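Local structure of formate dehydrogenase (Pyrobaculum aerophilum, 1QP8) at residues Arg18-Lys22 with Leu282-Thr287; Thr74-Ala79 with Arg292-Lys296; Asn78-Asn82 with Gln273-Ala278. The protein binds NADPH and probably works as a D-isomer specific 2-hydroxyacid dehydrogenase, perhaps reducing glyoxylate or hydroxypyruvate. All coordinates share one frame; numbering follows the deposited sequence.

Contact 1. Residues Arg18-Lys22 with Leu282-Thr287; sequences RKYFK and LITYAT
The carbonyl oxygen of Ile-283, whose side chain lies against Tyr-20, is gripped twice by Thr-287. Thr-287 OG1 donates to Ile-283 O at 2.7 Å, tilted from the carbonyl plane, and the backbone N of Thr-287 adds the helical bond to the same atom. With OG1 placed between the backbone N and the carbonyl carbon (chi1 45°), the methyl CG2 stands anti to the carbonyl carbon, and it meets Tyr-20 CE2 at 3.6 Å. One threonine thus closes the last turn of helix 268-286 with its hydroxyl and packs outward with its methyl.

Tyr-20 receives the helix on its ring. Ile-283 CG2 sits 3.6 Å from the ring centroid and 12° off the normal, a CH-pi contact over the face; the CD1 methyl of the same isoleucine reaches Tyr-20 CD1 at 3.8 Å. The two side chains cross at about a right angle. Phe-21 works differently: its far end, CZ, points at the helix, meeting Ala-286 CB at 3.4 Å and Leu-282 CG at 4.0 Å, while Ile-283 CG1 lies at the ring edge. Beyond this, Phe-21 and Leu-282 both touch Leu-3 of strand 2-4, so Phe-21 lies between that strand and the helix, with Tyr-20 on the more exposed side.

No hydrogen bond joins the two segments. Their union is apolar, with methyls set against two aromatic rings, and the polar bonds stay within the helix end, which implies that the loop is held by apolar packing, buried at Phe-21 and open at Tyr-20 and Thr-287.

Contact 2. Residues Thr74-Ala79 with Arg292-Lys296; sequences TVAGNA and RNIAK
Arg-292 begins the contact with its backbone, for its carbonyl O lies 3.4 Å from Ala-76 CB while the guanidinium end leads away. Asn-293 follows with a backbone in the left-handed helical region, and its side chain turns toward Gly-77 to Ala-79. The carbonyl O of Asn-293 accepts a bond from Gly-77 N at 3.0 Å, and the same oxygen faces Ala-76 CA in a CA-H...O contact. With CG anti to the carbonyl carbon (chi1 -61°), the side chain of Asn-293 is brought close to Gly-77 O, and its OD1 comes to 3.5 Å from Ala-79 CB. Ile-294 is the bridged partner of Ala-76, their CA atoms 4.1 Å apart. Its side chain leaves away from the strand at first, but its CD1 still reaches Thr-74 CG2 (3.8 Å) and Ala-76 CB (4.1 Å). Ala-295 completes the pattern: its N donates to Val-75 O at 2.6 Å, and its CB lies 4.2 Å from Val-75 CB.

Two bonds flanking Ala-76 and Ile-294 are those of a non-hydrogen-bonded antiparallel pair, here a single bridge; the end-to-end directions of the two runs are 114° apart. The segment 292-296 therefore adds a brief backbone edge to strand 75-76, which itself runs parallel to strand 54-55 through the bonds of Ala-76 to Ile-54 and Val-56. Helix 268-286 closes in on this edge through Asn-281, which touches Ala-76 and takes the N-H of Arg-292 on its OD1.

Contact 3. Residues Asn78-Asn82 with Gln273-Ala278; sequences NAGSN and QMVMEA. With NDP (NADPH dihydro-nicotinamide-adenine-dinucleotide phosphate), chain C.
A buried loop-on-helix contact places Asn-78 to Asn-82, the link from strand 75-76 to helix 83-98, against the middle of helix 268-286, with NADPH beyond the loop. Its one hydrogen bond across the segments runs from Asn-78 ND2 to O of Met-274 (a selenomethionine) at 2.9 Å and 151°. Because the donor stands above the carbonyl plane, and the helical N-H of Ala-278 comes from the opposite face, Met-274 O is held from two sides. The amide of Asn-78 also gives its ND2 to Val-57 O, so this one group ties the helix to the loop that follows strand 54-55.

Ser-81 fits beside the helix through carbon: its CB meets Met-274 CG at 3.8 Å, and its CA lies 3.6 Å from Glu-277 OE2. Its OG, set between the backbone N and the carbonyl carbon, accepts from Ala-79 N at 3.3 Å and so braces the turn from within. On the helix, Gln-273 NE2 donates to Glu-277 OE1, steadying the carboxylate near Ser-81. One residue on from Gln-273, the bent selenomethionine chain of Met-274 runs its SE alongside Asn-82, 3.9 Å from OD1.

That same Asn-82 OD1 lies 3.2 Å from C5N of the nicotinamide ring, while Ala-79 CB approaches the pyrophosphate oxygen O2A at 3.0 Å. A loop with its back to the helix and its front to the coenzyme is consistent with the family fold, in which two Rossmann-like domains enclose a cleft where the dinucleotide binds and helices cross between the two domains, probably including 83-98 and 268-286.

The three contacts form a progression from the outer end of the domain toward the coenzyme. Contact 3 uses the middle and contact 1 the C-terminal end of helix 268-286, with centres about 16 Å apart; contact 1 lies away from the annotated sites, while contact 3 borders the NADPH pocket, the side chain of Asn-82 being about 5 Å from that of Ile-135, an NADPH-binding residue. Contact 2, whose centre is about 12 Å from that of contact 3, shares Asn-78 and Ala-79 with it, so one chain segment pairs with the tail after the helix and then turns to the helix itself. Contacts 1 and 2 do not touch, their nearest atoms about 6 Å apart.

Contact 1. Residues Arg18-Lys22 with Leu282-Thr287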
loop_
_atom_site.group_PDB
_atom_site.type_symbol
_atom_site.label_atom_id
_atom_site.label_comp_id
_atom_site.label_asym_id
_atom_site.label_seq_id
_atom_site.Cartn_x
_atom_site.Cartn_y
_atom_site.Cartn_z
ATOM N N ARG A 18 25.882 -29.996 4.785
ATOM C CA ARG A 18 26.631 -31.249 4.839
ATOM C C ARG A 18 27.960 -31.210 4.099
ATOM O O ARG A 18 28.838 -32.031 4.358
ATOM C CB ARG A 18 25.771 -32.399 4.325
ATOM C CG ARG A 18 24.599 -32.689 5.236
ATOM C CD ARG A 18 23.815 -33.900 4.787
ATOM N NE ARG A 18 22.615 -34.093 5.598
ATOM C CZ ARG A 18 21.702 -35.032 5.365
ATOM N NH1 ARG A 18 21.858 -35.867 4.346
ATOM N NH2 ARG A 18 20.627 -35.128 6.138
ATOM N N LYS A 19 28.117 -30.256 3.188
ATOM C CA LYS A 19 29.361 -30.130 2.442
ATOM C C LYS A 19 30.391 -29.388 3.290
ATOM O O LYS A 19 31.591 -29.396 2.988
ATOM C CB LYS A 19 29.116 -29.372 1.139
ATOM C CG LYS A 19 28.061 -30.006 0.262
ATOM C CD LYS A 19 27.864 -29.217 -1.016
ATOM C CE LYS A 19 26.801 -29.871 -1.906
ATOM N NZ LYS A 19 26.677 -29.244 -3.267
ATOM N N TYR A 20 29.918 -28.760 4.369
ATOM C CA TYR A 20 30.797 -27.995 5.249
ATOM C C TYR A 20 30.881 -28.433 6.695
ATOM O O TYR A 20 31.911 -28.245 7.326
ATOM C CB TYR A 20 30.410 -26.519 5.233
ATOM C CG TYR A 20 30.668 -25.859 3.915
ATOM C CD1 TYR A 20 29.702 -25.867 2.911
ATOM C CD2 TYR A 20 31.907 -25.300 3.637
ATOM C CE1 TYR A 20 29.975 -25.345 1.652
ATOM C CE2 TYR A 20 32.190 -24.777 2.396
ATOM C CZ TYR A 20 31.225 -24.808 1.404
ATOM O OH TYR A 20 31.533 -24.340 0.149
ATOM N N PHE A 21 29.815 -29.015 7.223
ATOM C CA PHE A 21 29.813 -29.402 8.626
ATOM C C PHE A 21 29.323 -30.806 8.903
ATOM O O PHE A 21 28.864 -31.512 8.021
ATOM C CB PHE A 21 28.899 -28.466 9.440
ATOM C CG PHE A 21 29.156 -27.006 9.224
ATOM C CD1 PHE A 21 28.620 -26.349 8.128
ATOM C CD2 PHE A 21 29.942 -26.286 10.119
ATOM C CE1 PHE A 21 28.861 -24.999 7.928
ATOM C CE2 PHE A 21 30.186 -24.946 9.925
ATOM C CZ PHE A 21 29.644 -24.298 8.828
ATOM N N LYS A 22 29.439 -31.189 10.165
ATOM C CA LYS A 22 28.920 -32.448 10.634
ATOM C C LYS A 22 27.723 -31.955 11.461
ATOM O O LYS A 22 27.873 -31.467 12.585
ATOM C CB LYS A 22 29.910 -33.175 11.536
ATOM C CG LYS A 22 29.245 -34.358 12.228
ATOM C CD LYS A 22 30.158 -35.131 13.158
ATOM C CE LYS A 22 29.394 -36.318 13.749
ATOM N NZ LYS A 22 30.093 -36.924 14.916
ATOM N N LEU A 282 26.865 -18.544 7.355
ATOM C CA LEU A 282 27.534 -19.478 8.222
ATOM C C LEU A 282 28.706 -20.103 7.480
ATOM O O LEU A 282 29.782 -20.316 8.046
ATOM C CB LEU A 282 26.512 -20.521 8.644
ATOM C CG LEU A 282 26.824 -21.615 9.639
ATOM C CD1 LEU A 282 27.736 -21.081 10.686
ATOM C CD2 LEU A 282 25.502 -22.128 10.238
ATOM N N ILE A 283 28.501 -20.374 6.197
ATOM C CA ILE A 283 29.529 -20.983 5.375
ATOM C C ILE A 283 30.704 -20.046 5.150
ATOM O O ILE A 283 31.859 -20.495 5.131
ATOM C CB ILE A 283 28.948 -21.433 4.025
ATOM C CG1 ILE A 283 27.961 -22.572 4.264
ATOM C CG2 ILE A 283 30.049 -21.895 3.101
ATOM C CD1 ILE A 283 27.189 -22.967 3.048
ATOM N N THR A 284 30.428 -18.750 4.974
ATOM C CA THR A 284 31.532 -17.819 4.780
ATOM C C THR A 284 32.299 -17.737 6.087
ATOM O O THR A 284 33.501 -17.487 6.101
ATOM C CB THR A 284 31.087 -16.404 4.356
ATOM O OG1 THR A 284 31.640 -15.450 5.271
ATOM C CG2 THR A 284 29.573 -16.292 4.296
ATOM N N TYR A 285 31.607 -17.948 7.195
ATOM C CA TYR A 285 32.298 -17.951 8.465
ATOM C C TYR A 285 33.179 -19.197 8.447
ATOM O O TYR A 285 34.368 -19.145 8.749
ATOM C CB TYR A 285 31.326 -18.069 9.624
ATOM C CG TYR A 285 32.014 -18.559 10.876
ATOM C CD1 TYR A 285 32.746 -17.684 11.676
ATOM C CD2 TYR A 285 31.983 -19.910 11.224
ATOM C CE1 TYR A 285 33.432 -18.137 12.789
ATOM C CE2 TYR A 285 32.661 -20.376 12.328
ATOM C CZ TYR A 285 33.387 -19.485 13.109
ATOM O OH TYR A 285 34.065 -19.937 14.215
ATOM N N ALA A 286 32.576 -20.323 8.087
ATOM C CA ALA A 286 33.283 -21.598 8.034
ATOM C C ALA A 286 34.514 -21.561 7.136
ATOM O O ALA A 286 35.552 -22.110 7.479
ATOM C CB ALA A 286 32.339 -22.692 7.562
ATOM N N THR A 287 34.397 -20.920 5.984
ATOM C CA THR A 287 35.514 -20.846 5.064
ATOM C C THR A 287 36.501 -19.720 5.364
ATOM O O THR A 287 37.352 -19.396 4.537
ATOM C CB THR A 287 35.010 -20.728 3.630
ATOM O OG1 THR A 287 33.958 -19.764 3.563
ATOM C CG2 THR A 287 34.475 -22.052 3.175
#

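Contact 2. Residues Thr74-Ala79 with Arg292-Lys296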
loop_
_atom_site.group_PDB
_atom_site.type_symbol
_atom_site.label_atom_id
_atom_site.label_comp_id
_atom_site.label_asym_id
_atom_site.label_seq_id
_atom_site.Cartn_x
_atom_site.Cartn_y
_atom_site.Cartn_z
ATOM N N THR A 74 30.506 -14.735 19.649
ATOM C CA THR A 74 30.226 -14.219 18.291
ATOM C C THR A 74 28.866 -14.670 17.779
ATOM O O THR A 74 28.702 -15.811 17.364
ATOM C CB THR A 74 31.238 -14.716 17.240
ATOM O OG1 THR A 74 32.561 -14.668 17.785
ATOM C CG2 THR A 74 31.162 -13.858 15.981
ATOM N N VAL A 75 27.910 -13.758 17.774
ATOM C CA VAL A 75 26.564 -14.056 17.336
ATOM C C VAL A 75 26.226 -13.235 16.108
ATOM O O VAL A 75 26.272 -12.011 16.144
ATOM C CB VAL A 75 25.560 -13.713 18.461
ATOM C CG1 VAL A 75 24.130 -13.846 17.957
ATOM C CG2 VAL A 75 25.792 -14.631 19.659
ATOM N N ALA A 76 25.900 -13.893 15.007
ATOM C CA ALA A 76 25.528 -13.154 13.802
ATOM C C ALA A 76 24.078 -13.463 13.546
ATOM O O ALA A 76 23.640 -14.601 13.706
ATOM C CB ALA A 76 26.366 -13.595 12.596
ATOM N N GLY A 77 23.314 -12.459 13.160
ATOM C CA GLY A 77 21.923 -12.730 12.878
ATOM C C GLY A 77 21.644 -12.551 11.396
ATOM O O GLY A 77 22.551 -12.338 10.583
ATOM N N ASN A 78 20.387 -12.704 11.024
ATOM C CA ASN A 78 20.008 -12.461 9.655
ATOM C C ASN A 78 19.612 -10.984 9.703
ATOM O O ASN A 78 19.884 -10.304 10.701
ATOM C CB ASN A 78 18.820 -13.329 9.264
ATOM C CG ASN A 78 19.157 -14.350 8.173
ATOM O OD1 ASN A 78 19.947 -14.074 7.261
ATOM N ND2 ASN A 78 18.534 -15.525 8.250
ATOM N N ALA A 79 18.978 -10.498 8.642
ATOM C CA ALA A 79 18.530 -9.099 8.532
ATOM C C ALA A 79 18.589 -8.800 7.060
ATOM O O ALA A 79 19.639 -8.949 6.458
ATOM C CB ALA A 79 19.467 -8.108 9.288
ATOM N N ARG A 292 28.316 -11.682 7.850
ATOM C CA ARG A 292 27.553 -10.450 7.989
ATOM C C ARG A 292 26.709 -10.451 9.265
ATOM O O ARG A 292 26.472 -11.499 9.875
ATOM C CB ARG A 292 26.646 -10.254 6.777
ATOM C CG ARG A 292 27.414 -10.059 5.494
ATOM C CD ARG A 292 26.504 -9.620 4.363
ATOM N NE ARG A 292 27.277 -9.198 3.195
ATOM C CZ ARG A 292 26.746 -8.748 2.058
ATOM N NH1 ARG A 292 25.428 -8.655 1.921
ATOM N NH2 ARG A 292 27.540 -8.391 1.055
ATOM N N ASN A 293 26.283 -9.265 9.684
ATOM C CA ASN A 293 25.428 -9.138 10.845
ATOM C C ASN A 293 25.978 -9.594 12.172
ATOM O O ASN A 293 25.228 -10.134 12.998
ATOM C CB ASN A 293 24.136 -9.871 10.573
ATOM C CG ASN A 293 23.414 -9.309 9.397
ATOM O OD1 ASN A 293 22.991 -8.159 9.424
ATOM N ND2 ASN A 293 23.280 -10.095 8.346
ATOM N N ILE A 294 27.271 -9.391 12.393
ATOM C CA ILE A 294 27.857 -9.785 13.668
ATOM C C ILE A 294 27.232 -8.877 14.729
ATOM O O ILE A 294 27.245 -7.650 14.605
ATOM C CB ILE A 294 29.377 -9.565 13.672
ATOM C CG1 ILE A 294 30.036 -10.422 12.579
ATOM C CG2 ILE A 294 29.937 -9.837 15.052
ATOM C CD1 ILE A 294 30.065 -11.899 12.858
ATOM N N ALA A 295 26.677 -9.471 15.772
ATOM C CA ALA A 295 26.058 -8.687 16.827
ATOM C C ALA A 295 27.081 -8.018 17.724
ATOM O O ALA A 295 28.148 -8.572 18.008
ATOM C CB ALA A 295 25.164 -9.565 17.667
ATOM N N LYS A 296 26.739 -6.816 18.168
ATOM C CA LYS A 296 27.580 -6.057 19.085
ATOM C C LYS A 296 26.946 -6.357 20.448
ATOM O O LYS A 296 25.915 -5.800 20.801
ATOM C CB LYS A 296 27.487 -4.571 18.747
ATOM C CG LYS A 296 28.283 -3.673 19.644
ATOM C CD LYS A 296 28.124 -2.221 19.233
ATOM C CE LYS A 296 28.759 -1.307 20.264
ATOM N NZ LYS A 296 28.756 0.118 19.848
#

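Contact 3. Residues Asn78-Asn82 with Gln273-Ala278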
loop_
_atom_site.group_PDB
_atom_site.type_symbol
_atom_site.label_atom_id
_atom_site.label_comp_id
_atom_site.label_asym_id
_atom_site.label_seq_id
_atom_site.Cartn_x
_atom_site.Cartn_y
_atom_site.Cartn_z
ATOM N N ASN A 78 20.387 -12.704 11.024
ATOM C CA ASN A 78 20.008 -12.461 9.655
ATOM C C ASN A 78 19.612 -10.984 9.703
ATOM O O ASN A 78 19.884 -10.304 10.701
ATOM C CB ASN A 78 18.820 -13.329 9.264
ATOM C CG ASN A 78 19.157 -14.350 8.173
ATOM O OD1 ASN A 78 19.947 -14.074 7.261
ATOM N ND2 ASN A 78 18.534 -15.525 8.250
ATOM N N ALA A 79 18.978 -10.498 8.642
ATOM C CA ALA A 79 18.530 -9.099 8.532
ATOM C C ALA A 79 18.589 -8.800 7.060
ATOM O O ALA A 79 19.639 -8.949 6.458
ATOM C CB ALA A 79 19.467 -8.108 9.288
ATOM N N GLY A 80 17.483 -8.366 6.478
ATOM C CA GLY A 80 17.486 -8.112 5.051
ATOM C C GLY A 80 17.162 -9.428 4.375
ATOM O O GLY A 80 16.952 -9.494 3.169
ATOM N N SER A 81 17.128 -10.490 5.166
ATOM C CA SER A 81 16.810 -11.799 4.630
ATOM C C SER A 81 15.325 -11.799 4.354
ATOM O O SER A 81 14.840 -12.576 3.531
ATOM C CB SER A 81 17.185 -12.893 5.625
ATOM O OG SER A 81 16.992 -12.440 6.948
ATOM N N ASN A 82 14.607 -10.910 5.040
ATOM C CA ASN A 82 13.160 -10.772 4.848
ATOM C C ASN A 82 12.786 -9.291 4.693
ATOM O O ASN A 82 11.627 -8.907 4.831
ATOM C CB ASN A 82 12.403 -11.397 6.022
ATOM C CG ASN A 82 12.787 -10.797 7.347
ATOM O OD1 ASN A 82 12.266 -11.185 8.391
ATOM N ND2 ASN A 82 13.706 -9.845 7.319
ATOM N N GLN A 273 14.001 -18.784 2.351
ATOM C CA GLN A 273 15.032 -17.845 1.946
ATOM C C GLN A 273 15.869 -17.391 3.147
ATOM O O GLN A 273 17.101 -17.373 3.084
ATOM C CB GLN A 273 14.422 -16.638 1.266
ATOM C CG GLN A 273 15.468 -15.762 0.660
ATOM C CD GLN A 273 14.931 -14.412 0.289
ATOM O OE1 GLN A 273 13.947 -14.297 -0.452
ATOM N NE2 GLN A 273 15.574 -13.367 0.799
HETATM N N MSE A 274 15.207 -17.021 4.242
HETATM C CA MSE A 274 15.919 -16.604 5.433
HETATM C C MSE A 274 16.905 -17.704 5.811
HETATM O O MSE A 274 18.060 -17.439 6.136
HETATM C CB MSE A 274 14.941 -16.353 6.573
HETATM C CG MSE A 274 14.159 -15.056 6.451
HETATM SE SE MSE A 274 12.769 -15.000 7.622
HETATM C CE MSE A 274 13.597 -14.804 9.244
ATOM N N VAL A 275 16.458 -18.949 5.749
ATOM C CA VAL A 275 17.333 -20.057 6.095
ATOM C C VAL A 275 18.478 -20.210 5.110
ATOM O O VAL A 275 19.612 -20.446 5.524
ATOM C CB VAL A 275 16.573 -21.379 6.191
ATOM C CG1 VAL A 275 17.563 -22.540 6.357
ATOM C CG2 VAL A 275 15.608 -21.318 7.384
HETATM N N MSE A 276 18.214 -20.047 3.816
HETATM C CA MSE A 276 19.312 -20.181 2.879
HETATM C C MSE A 276 20.347 -19.097 3.108
HETATM O O MSE A 276 21.556 -19.359 3.100
HETATM C CB MSE A 276 18.813 -20.180 1.439
HETATM C CG MSE A 276 18.333 -21.560 0.988
HETATM SE SE MSE A 276 19.453 -22.948 1.455
HETATM C CE MSE A 276 21.059 -22.331 0.869
ATOM N N GLU A 277 19.880 -17.885 3.370
ATOM C CA GLU A 277 20.802 -16.785 3.607
ATOM C C GLU A 277 21.603 -16.994 4.882
ATOM O O GLU A 277 22.770 -16.615 4.960
ATOM C CB GLU A 277 20.043 -15.473 3.666
ATOM C CG GLU A 277 20.663 -14.434 2.788
ATOM C CD GLU A 277 19.696 -13.336 2.458
ATOM O OE1 GLU A 277 18.705 -13.618 1.742
ATOM O OE2 GLU A 277 19.919 -12.191 2.919
ATOM N N ALA A 278 20.975 -17.604 5.879
ATOM C CA ALA A 278 21.650 -17.876 7.136
ATOM C C ALA A 278 22.728 -18.918 6.873
ATOM O O ALA A 278 23.847 -18.829 7.391
ATOM C CB ALA A 278 20.665 -18.404 8.150
HETATM P PA NDP C . 18.989 -4.183 10.676
HETATM O O1A NDP C . 19.274 -4.787 12.015
HETATM O O2A NDP C . 18.351 -5.464 10.303
HETATM O O5B NDP C . 18.476 -2.868 11.530
HETATM C C5B NDP C . 19.560 -1.859 11.654
HETATM C C4B NDP C . 18.974 -0.413 11.464
HETATM O O4B NDP C . 18.264 0.123 12.647
HETATM C C3B NDP C . 20.081 0.688 11.226
HETATM O O3B NDP C . 19.500 1.835 10.631
HETATM C C2B NDP C . 20.549 0.836 12.674
HETATM O O2B NDP C . 21.438 1.806 13.095
HETATM C C1B NDP C . 19.255 0.892 13.374
HETATM N N9A NDP C . 19.374 0.658 14.776
HETATM C C8A NDP C . 19.725 -0.459 15.487
HETATM N N7A NDP C . 19.688 -0.253 16.804
HETATM C C5A NDP C . 19.295 1.058 16.915
HETATM C C6A NDP C . 19.073 1.905 18.063
HETATM N N6A NDP C . 19.261 1.414 19.303
HETATM N N1A NDP C . 18.680 3.217 17.826
HETATM C C2A NDP C . 18.521 3.645 16.514
HETATM N N3A NDP C . 18.709 2.937 15.414
HETATM C C4A NDP C . 19.081 1.634 15.696
HETATM O O3 NDP C . 17.646 -3.762 9.983
HETATM P PN NDP C . 16.113 -4.237 9.638
HETATM O O1N NDP C . 15.397 -3.200 8.859
HETATM O O2N NDP C . 16.079 -5.562 8.937
HETATM O O5D NDP C . 15.372 -4.443 11.111
HETATM C C5D NDP C . 15.596 -5.687 11.817
HETATM C C4D NDP C . 14.700 -5.640 13.067
HETATM O O4D NDP C . 13.313 -5.599 12.653
HETATM C C3D NDP C . 14.868 -6.906 13.906
HETATM O O3D NDP C . 15.932 -6.707 14.823
HETATM C C2D NDP C . 13.457 -7.062 14.532
HETATM O O2D NDP C . 13.368 -6.411 15.809
HETATM C C1D NDP C . 12.502 -6.491 13.457
HETATM N N1N NDP C . 11.853 -7.578 12.581
HETATM C C2N NDP C . 10.419 -7.646 12.632
HETATM C C3N NDP C . 9.809 -8.642 11.829
HETATM C C7N NDP C . 8.234 -8.743 11.863
HETATM O O7N NDP C . 7.698 -9.464 11.041
HETATM N N7N NDP C . 7.577 -8.015 12.807
HETATM C C4N NDP C . 10.520 -9.572 10.978
HETATM C C5N NDP C . 11.948 -9.380 11.029
HETATM C C6N NDP C . 12.615 -8.452 11.769
HETATM P P2B NDP C . 23.052 1.281 13.174
HETATM O O1X NDP C . 23.608 2.585 13.691
HETATM O O2X NDP C . 22.993 0.163 14.153
HETATM O O3X NDP C . 23.394 0.895 11.816
#